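Local atomic coordinates of thiosulfate sulfurtransferase YnjE (PDB entry 2WLR), a protein that catalyses the transfer of sulfur from thiosulfate to cyanide, giving thiocyanate and sulfite, and is built from rhodanese domains. Residues Ala4-Pro9 against Thr101-Leu106. Numbering follows the deposited sequence.
Sequences AELAKP and THISIL
A7 joins the N-terminal segment to strand 103-105 through its backbone: A7 N donates to I103 O over 2.8 Å, with an N-H...O angle of 153°. The same carbonyl takes a longer CA-H...O contact from L6. The carbonyl of A7 is too far from I105 N for a direct bond, and a water bridges them, donating to A7 O at 2.7 Å and accepting from I105 N at 2.9 Å. Just past P9, the backbone of L10 bonds to that of I105, which carries the pairing on.

A side chain supplies the next link. S104 OG lies beside its own backbone N, anti to the carbonyl carbon (chi1 -61°), and from there gives its proton to K8 O at 2.8 Å. The hydroxyl comes in from above the carbonyl plane, 44° out of it, and not along a lone pair. The methyl of A7 rests against the same OG, 3.5 Å from CB. Within the same segment as A7, K8 NZ donates to P9 O at 2.8 Å.

Apolar packing completes the contact. P9 CB meets I105 CG2 at 3.6 Å, the two side chains crossing at a slant. L6 lays CD2 over the strand backbone near the carbonyl carbon of S104 and reaches I103 CG2; L6 also touches K92 of helix 85-97.

Strand 103-105 is an edge strand of a parallel four-stranded sheet, bonded to strand 79-82 along its inner side. The N-terminal segment therefore runs along its outer edge as an irregular, partly water-mediated extension of the alpha/beta sheet in the first rhodanese domain, away from the active-site cysteine.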
ATOM      1  N   ALA A   4      23.954  -1.802  29.085  1.00 36.14           N
ATOM      2  CA  ALA A   4      23.097  -1.281  27.975  1.00 35.46           C
ATOM      3  C   ALA A   4      23.744  -1.450  26.596  1.00 35.35           C
ATOM      4  O   ALA A   4      23.101  -1.192  25.577  1.00 34.48           O
ATOM      5  CB  ALA A   4      22.739   0.189  28.215  1.00 35.38           C
ATOM      6  N   GLU A   5      25.005  -1.882  26.559  1.00 35.24           N
ATOM      7  CA  GLU A   5      25.687  -2.135  25.279  1.00 35.31           C
ATOM      8  C   GLU A   5      25.096  -3.338  24.544  1.00 34.46           C
ATOM      9  O   GLU A   5      24.406  -4.175  25.129  1.00 33.79           O
ATOM     10  CB  GLU A   5      27.187  -2.367  25.486  1.00 35.79           C
ATOM     11  CG  GLU A   5      28.011  -1.094  25.608  1.00 38.06           C
ATOM     12  CD  GLU A   5      29.496  -1.378  25.781  1.00 40.96           C
ATOM     13  OE1 GLU A   5      29.859  -2.540  26.088  1.00 43.57           O
ATOM     14  OE2 GLU A   5      30.304  -0.437  25.601  1.00 44.07           O
ATOM     15  N   LEU A   6      25.390  -3.412  23.250  1.00 33.47           N
ATOM     16  CA  LEU A   6      24.973  -4.541  22.426  1.00 32.75           C
ATOM     17  C   LEU A   6      25.696  -5.811  22.855  1.00 31.76           C
ATOM     18  O   LEU A   6      26.864  -5.757  23.258  1.00 32.34           O
ATOM     19  CB  LEU A   6      25.268  -4.253  20.949  1.00 32.70           C
ATOM     20  CG  LEU A   6      24.505  -3.076  20.337  1.00 32.62           C
ATOM     21  CD1 LEU A   6      25.271  -2.436  19.180  1.00 33.28           C
ATOM     22  CD2 LEU A   6      23.122  -3.526  19.903  1.00 33.00           C
ATOM     23  N   ALA A   7      24.997  -6.948  22.775  1.00 30.81           N
ATOM     24  CA  ALA A   7      25.606  -8.273  22.948  1.00 29.59           C
ATOM     25  C   ALA A   7      26.648  -8.499  21.842  1.00 28.41           C
ATOM     26  O   ALA A   7      26.930  -7.583  21.064  1.00 28.63           O
ATOM     27  CB  ALA A   7      24.539  -9.346  22.907  1.00 29.72           C
ATOM     28  N   LYS A   8      27.225  -9.700  21.754  1.00 27.16           N
ATOM     29  CA  LYS A   8      28.318  -9.906  20.796  1.00 25.86           C
ATOM     30  C   LYS A   8      27.791  -9.859  19.334  1.00 23.77           C
ATOM     31  O   LYS A   8      26.724 -10.419  19.047  1.00 22.15           O
ATOM     32  CB  LYS A   8      29.110 -11.193  21.097  1.00 26.84           C
ATOM     33  CG  LYS A   8      28.507 -12.481  20.597  1.00 29.39           C
ATOM     34  CD  LYS A   8      29.563 -13.586  20.419  1.00 32.37           C
ATOM     35  CE  LYS A   8      29.271 -14.397  19.149  1.00 33.84           C
ATOM     36  NZ  LYS A   8      29.647 -13.669  17.880  1.00 34.51           N
ATOM     37  N   PRO A   9      28.517  -9.172  18.431  1.00 22.07           N
ATOM     38  CA  PRO A   9      28.045  -9.071  17.034  1.00 21.10           C
ATOM     39  C   PRO A   9      27.906 -10.434  16.359  1.00 20.22           C
ATOM     40  O   PRO A   9      28.633 -11.372  16.694  1.00 20.53           O
ATOM     41  CB  PRO A   9      29.135  -8.261  16.331  1.00 21.55           C
ATOM     42  CG  PRO A   9      29.970  -7.640  17.430  1.00 22.12           C
ATOM     43  CD  PRO A   9      29.794  -8.467  18.641  1.00 22.48           C
ATOM     44  N   THR A 101      16.341  -9.783  25.619  1.00 18.70           N
ATOM     45  CA  THR A 101      17.593  -9.957  26.385  1.00 19.01           C
ATOM     46  C   THR A 101      18.852 -10.227  25.564  1.00 18.91           C
ATOM     47  O   THR A 101      19.950 -10.257  26.114  1.00 19.26           O
ATOM     48  CB  THR A 101      17.433 -11.083  27.439  1.00 18.83           C
ATOM     49  OG1 THR A 101      17.230 -12.321  26.781  1.00 20.82           O
ATOM     50  CG2 THR A 101      16.225 -10.811  28.344  1.00 19.66           C
ATOM     51  N   HIS A 102      18.720 -10.389  24.251  1.00 18.07           N
ATOM     52  CA  HIS A 102      19.875 -10.742  23.435  1.00 18.46           C
ATOM     53  C   HIS A 102      19.865  -9.912  22.154  1.00 17.28           C
ATOM     54  O   HIS A 102      19.381 -10.395  21.137  1.00 18.59           O
ATOM     55  CB  HIS A 102      19.814 -12.232  23.097  1.00 19.15           C
ATOM     56  CG  HIS A 102      21.081 -12.768  22.514  1.00 22.56           C
ATOM     57  ND1 HIS A 102      21.956 -11.987  21.789  1.00 26.01           N
ATOM     58  CD2 HIS A 102      21.599 -14.018  22.512  1.00 24.62           C
ATOM     59  CE1 HIS A 102      22.977 -12.726  21.392  1.00 25.29           C
ATOM     60  NE2 HIS A 102      22.786 -13.961  21.816  1.00 26.70           N
ATOM     61  N   ILE A 103      20.376  -8.686  22.240  1.00 16.05           N
ATOM     62  CA  ILE A 103      20.327  -7.702  21.148  1.00 16.52           C
ATOM     63  C   ILE A 103      21.734  -7.382  20.702  1.00 16.87           C
ATOM     64  O   ILE A 103      22.536  -6.847  21.464  1.00 17.76           O
ATOM     65  CB  ILE A 103      19.636  -6.402  21.586  1.00 16.25           C
ATOM     66  CG1 ILE A 103      18.232  -6.687  22.119  1.00 17.66           C
ATOM     67  CG2 ILE A 103      19.539  -5.378  20.408  1.00 14.89           C
ATOM     68  CD1 ILE A 103      17.569  -5.486  22.729  1.00 19.46           C
ATOM     69  N   SER A 104      22.041  -7.742  19.456  1.00 16.87           N
ATOM     70  CA  SER A 104      23.364  -7.553  18.848  1.00 16.97           C
ATOM     71  C   SER A 104      23.261  -6.681  17.597  1.00 16.52           C
ATOM     72  O   SER A 104      22.156  -6.327  17.177  1.00 15.09           O
ATOM     73  CB  SER A 104      23.909  -8.903  18.401  1.00 17.47           C
ATOM     74  OG  SER A 104      24.053  -9.798  19.487  1.00 19.57           O
ATOM     75  N   ILE A 105      24.406  -6.347  17.024  1.00 16.07           N
ATOM     76  CA  ILE A 105      24.468  -5.782  15.675  1.00 16.12           C
ATOM     77  C   ILE A 105      24.674  -6.920  14.670  1.00 14.89           C
ATOM     78  O   ILE A 105      25.338  -7.929  14.974  1.00 14.41           O
ATOM     79  CB  ILE A 105      25.598  -4.757  15.571  1.00 16.86           C
ATOM     80  CG1 ILE A 105      25.474  -3.933  14.310  1.00 20.28           C
ATOM     81  CG2 ILE A 105      26.960  -5.438  15.590  1.00 21.22           C
ATOM     82  CD1 ILE A 105      26.187  -2.624  14.413  1.00 25.53           C
ATOM     83  N   LEU A 106      24.058  -6.797  13.496  1.00 12.74           N
ATOM     84  CA  LEU A 106      24.277  -7.739  12.408  1.00 12.01           C
ATOM     85  C   LEU A 106      25.518  -7.242  11.683  1.00 12.68           C
ATOM     86  O   LEU A 106      25.463  -6.226  10.973  1.00 12.98           O
ATOM     87  CB  LEU A 106      23.052  -7.841  11.492  1.00 11.57           C
ATOM     88  CG  LEU A 106      23.167  -8.853  10.351  1.00 13.04           C
ATOM     89  CD1 LEU A 106      23.321 -10.245  10.844  1.00 15.36           C
ATOM     90  CD2 LEU A 106      21.916  -8.747   9.459  1.00 13.71           C
TER
HETATM   91  O   HOH W   1      26.770  -6.401  18.676  1.00 25.43           O